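Local coordinates for protein alcohol dehydrogenase (Aeropyrum pernix, PDB 1H2B) that probably oxidises alcohols with NAD+ as a zinc-dependent alcohol dehydrogenase of a hyperthermophilic archaeon, at residues B[290-293]-B[294-298]. Numbering follows the deposited sequence.
With NAJ (nicotinamide-adenine-dinucleotide (acidic form)), chain I.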
loop_
_atom_site.group_PDB
_atom_site.type_symbol
_atom_site.label_atom_id
_atom_site.label_comp_id
_atom_site.label_asym_id
_atom_site.label_seq_id
_atom_site.Cartn_x
_atom_site.Cartn_y
_atom_site.Cartn_z
ATOM N N LEU B 290 -10.774 8.649 24.198
ATOM C CA LEU B 290 -9.886 9.515 23.404
ATOM C C LEU B 290 -10.485 10.915 23.378
ATOM O O LEU B 290 -11.688 11.023 23.196
ATOM C CB LEU B 290 -9.711 8.858 22.007
ATOM C CG LEU B 290 -8.893 9.525 20.905
ATOM C CD1 LEU B 290 -7.425 9.607 21.278
ATOM C CD2 LEU B 290 -9.038 8.690 19.628
ATOM N N ARG B 291 -9.688 11.982 23.619
ATOM C CA ARG B 291 -10.148 13.378 23.590
ATOM C C ARG B 291 -9.046 14.290 23.096
ATOM O O ARG B 291 -8.041 14.549 23.794
ATOM C CB ARG B 291 -10.624 13.939 24.933
ATOM C CG ARG B 291 -10.399 13.079 26.161
ATOM C CD ARG B 291 -11.418 13.309 27.278
ATOM N NE ARG B 291 -12.406 12.231 27.439
ATOM C CZ ARG B 291 -13.705 12.345 27.154
ATOM N NH1 ARG B 291 -14.189 13.488 26.690
ATOM N NH2 ARG B 291 -14.537 11.320 27.337
ATOM N N PHE B 292 -9.193 14.764 21.876
ATOM C CA PHE B 292 -8.096 15.489 21.255
ATOM C C PHE B 292 -8.667 16.535 20.314
ATOM O O PHE B 292 -9.629 16.246 19.609
ATOM C CB PHE B 292 -7.213 14.495 20.480
ATOM C CG PHE B 292 -5.891 15.034 20.042
ATOM C CD1 PHE B 292 -4.863 15.249 20.956
ATOM C CD2 PHE B 292 -5.631 15.279 18.709
ATOM C CE1 PHE B 292 -3.603 15.714 20.555
ATOM C CE2 PHE B 292 -4.374 15.702 18.299
ATOM C CZ PHE B 292 -3.364 15.934 19.200
ATOM N N PRO B 293 -8.135 17.752 20.274
ATOM C CA PRO B 293 -8.725 18.779 19.395
ATOM C C PRO B 293 -8.572 18.451 17.884
ATOM O O PRO B 293 -7.468 18.106 17.419
ATOM C CB PRO B 293 -7.925 20.061 19.734
ATOM C CG PRO B 293 -7.128 19.744 20.954
ATOM C CD PRO B 293 -7.012 18.269 21.082
ATOM N N THR B 294 -9.658 18.549 17.130
ATOM C CA THR B 294 -9.485 18.325 15.671
ATOM C C THR B 294 -8.556 19.297 14.971
ATOM O O THR B 294 -7.980 18.958 13.950
ATOM C CB THR B 294 -10.845 18.232 14.928
ATOM O OG1 THR B 294 -11.607 19.426 15.181
ATOM C CG2 THR B 294 -11.683 17.020 15.408
ATOM N N ILE B 295 -8.428 20.523 15.473
ATOM C CA ILE B 295 -7.482 21.437 14.843
ATOM C C ILE B 295 -6.053 20.882 14.879
ATOM O O ILE B 295 -5.283 21.121 13.951
ATOM C CB ILE B 295 -7.589 22.882 15.438
ATOM C CG1 ILE B 295 -6.819 23.863 14.546
ATOM C CG2 ILE B 295 -7.106 22.916 16.904
ATOM C CD1 ILE B 295 -7.118 25.370 14.815
ATOM N N ARG B 296 -5.710 20.120 15.933
ATOM C CA ARG B 296 -4.415 19.456 16.014
ATOM C C ARG B 296 -4.373 18.219 15.134
ATOM O O ARG B 296 -3.307 17.934 14.558
ATOM C CB ARG B 296 -4.066 19.088 17.450
ATOM C CG ARG B 296 -3.803 20.367 18.251
ATOM C CD ARG B 296 -3.122 20.111 19.555
ATOM N NE ARG B 296 -1.900 19.330 19.357
ATOM C CZ ARG B 296 -0.732 19.621 19.907
ATOM N NH1 ARG B 296 -0.622 20.688 20.692
ATOM N NH2 ARG B 296 0.317 18.835 19.685
ATOM N N VAL B 297 -5.498 17.503 15.047
ATOM C CA VAL B 297 -5.579 16.322 14.138
ATOM C C VAL B 297 -5.235 16.746 12.705
ATOM O O VAL B 297 -4.377 16.114 12.045
ATOM C CB VAL B 297 -6.964 15.691 14.132
ATOM C CG1 VAL B 297 -6.961 14.518 13.149
ATOM C CG2 VAL B 297 -7.279 15.119 15.543
ATOM N N ILE B 298 -5.807 17.856 12.243
ATOM C CA ILE B 298 -5.523 18.245 10.853
ATOM C C ILE B 298 -4.223 19.007 10.735
ATOM O O ILE B 298 -3.490 18.802 9.782
ATOM C CB ILE B 298 -6.760 18.978 10.229
ATOM C CG1 ILE B 298 -6.988 20.366 10.827
ATOM C CG2 ILE B 298 -8.030 18.100 10.366
ATOM C CD1 ILE B 298 -6.374 21.496 9.954
HETATM P PA NAJ I . -18.628 25.435 4.666
HETATM O O1A NAJ I . -19.143 26.418 5.680
HETATM O O2A NAJ I . -18.694 25.789 3.171
HETATM O O5B NAJ I . -19.420 24.049 4.716
HETATM C C5B NAJ I . -19.837 23.447 5.949
HETATM C C4B NAJ I . -21.037 22.600 5.561
HETATM O O4B NAJ I . -21.377 21.805 6.714
HETATM C C3B NAJ I . -22.257 23.416 5.133
HETATM O O3B NAJ I . -22.821 22.929 3.904
HETATM C C2B NAJ I . -23.145 23.183 6.347
HETATM O O2B NAJ I . -24.548 23.334 6.081
HETATM C C1B NAJ I . -22.795 21.757 6.794
HETATM N N9A NAJ I . -23.150 21.436 8.176
HETATM C C8A NAJ I . -23.187 22.249 9.318
HETATM N N7A NAJ I . -23.544 21.494 10.392
HETATM C C5A NAJ I . -23.744 20.218 9.951
HETATM C C6A NAJ I . -24.113 19.051 10.573
HETATM N N6A NAJ I . -24.414 18.982 11.877
HETATM N N1A NAJ I . -24.156 17.900 9.830
HETATM C C2A NAJ I . -23.912 17.890 8.468
HETATM N N3A NAJ I . -23.576 19.050 7.862
HETATM C C4A NAJ I . -23.499 20.193 8.594
HETATM O O3 NAJ I . -17.141 25.091 5.109
HETATM P PN NAJ I . -15.861 24.725 4.196
HETATM O O1N NAJ I . -15.171 25.943 3.786
HETATM O O2N NAJ I . -16.253 23.725 3.183
HETATM O O5D NAJ I . -14.918 24.087 5.328
HETATM C C5D NAJ I . -15.321 22.851 5.913
HETATM C C4D NAJ I . -14.459 22.571 7.133
HETATM O O4D NAJ I . -13.148 22.199 6.670
HETATM C C3D NAJ I . -14.232 23.789 8.029
HETATM O O3D NAJ I . -14.004 23.319 9.370
HETATM C C2D NAJ I . -12.929 24.383 7.476
HETATM O O2D NAJ I . -12.224 25.211 8.358
HETATM C C1D NAJ I . -12.181 23.064 7.215
HETATM N N1N NAJ I . -11.009 23.088 6.340
HETATM C C2N NAJ I . -10.082 22.111 6.556
HETATM C C3N NAJ I . -8.974 22.022 5.730
HETATM C C7N NAJ I . -7.934 20.989 6.011
HETATM O O7N NAJ I . -6.855 21.039 5.211
HETATM N N7N NAJ I . -8.033 20.013 6.919
HETATM C C4N NAJ I . -8.773 22.913 4.625
HETATM C C5N NAJ I . -9.865 23.786 4.355
HETATM C C6N NAJ I . -10.937 23.887 5.221
#
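With CG of F292 swung anti to its own backbone N (chi1 -167°), the phenyl ring reaches forward from the end of strand 289-293 to the first turn of helix 294-300, where the helix backbone places R296 CB 3.5 Å from F292 CE2. V297 CG2 comes in at the ring edge, in plane, 3.6 Å from F292 CD2. The R296 chain crosses the phenylalanine at about a right angle, and its bend at chi3 carries NE to 3.7 Å from F292 CZ, with the guanidinium plane turned 68° from the ring. P293 CD sits over one ring face, toward the rim, and Y273 and F304 make edge-to-face contacts with the same ring. An alanine in place of F292 would probably open a gap between the strand end and the first helical turn and leave V297 CG2 and the R296 methylene groups without their aromatic neighbour. The junction is a direct strand-to-helix connection in the Rossmann-type domain, with P293 at the N-cap position. Its carbonyl O accepts the V297 N-H at 3.1 Å, in the carbonyl plane and fairly straight (157°), as well as a weak bond from R296 N. Beside it, P293 CB touches I295 CG2 at 4.1 Å. Residues 290-293 pair antiparallel with a strand of the second subunit, extending the sheet across the interface, and T294 OG1 is hydrogen-bonded to G288 O and G287 N of that subunit. Farther along the helix, I298 CB lies 3.7 Å from N7N of the NAD held by the second subunit, whose H55 and D218 hydrogen-bond to the cofactor.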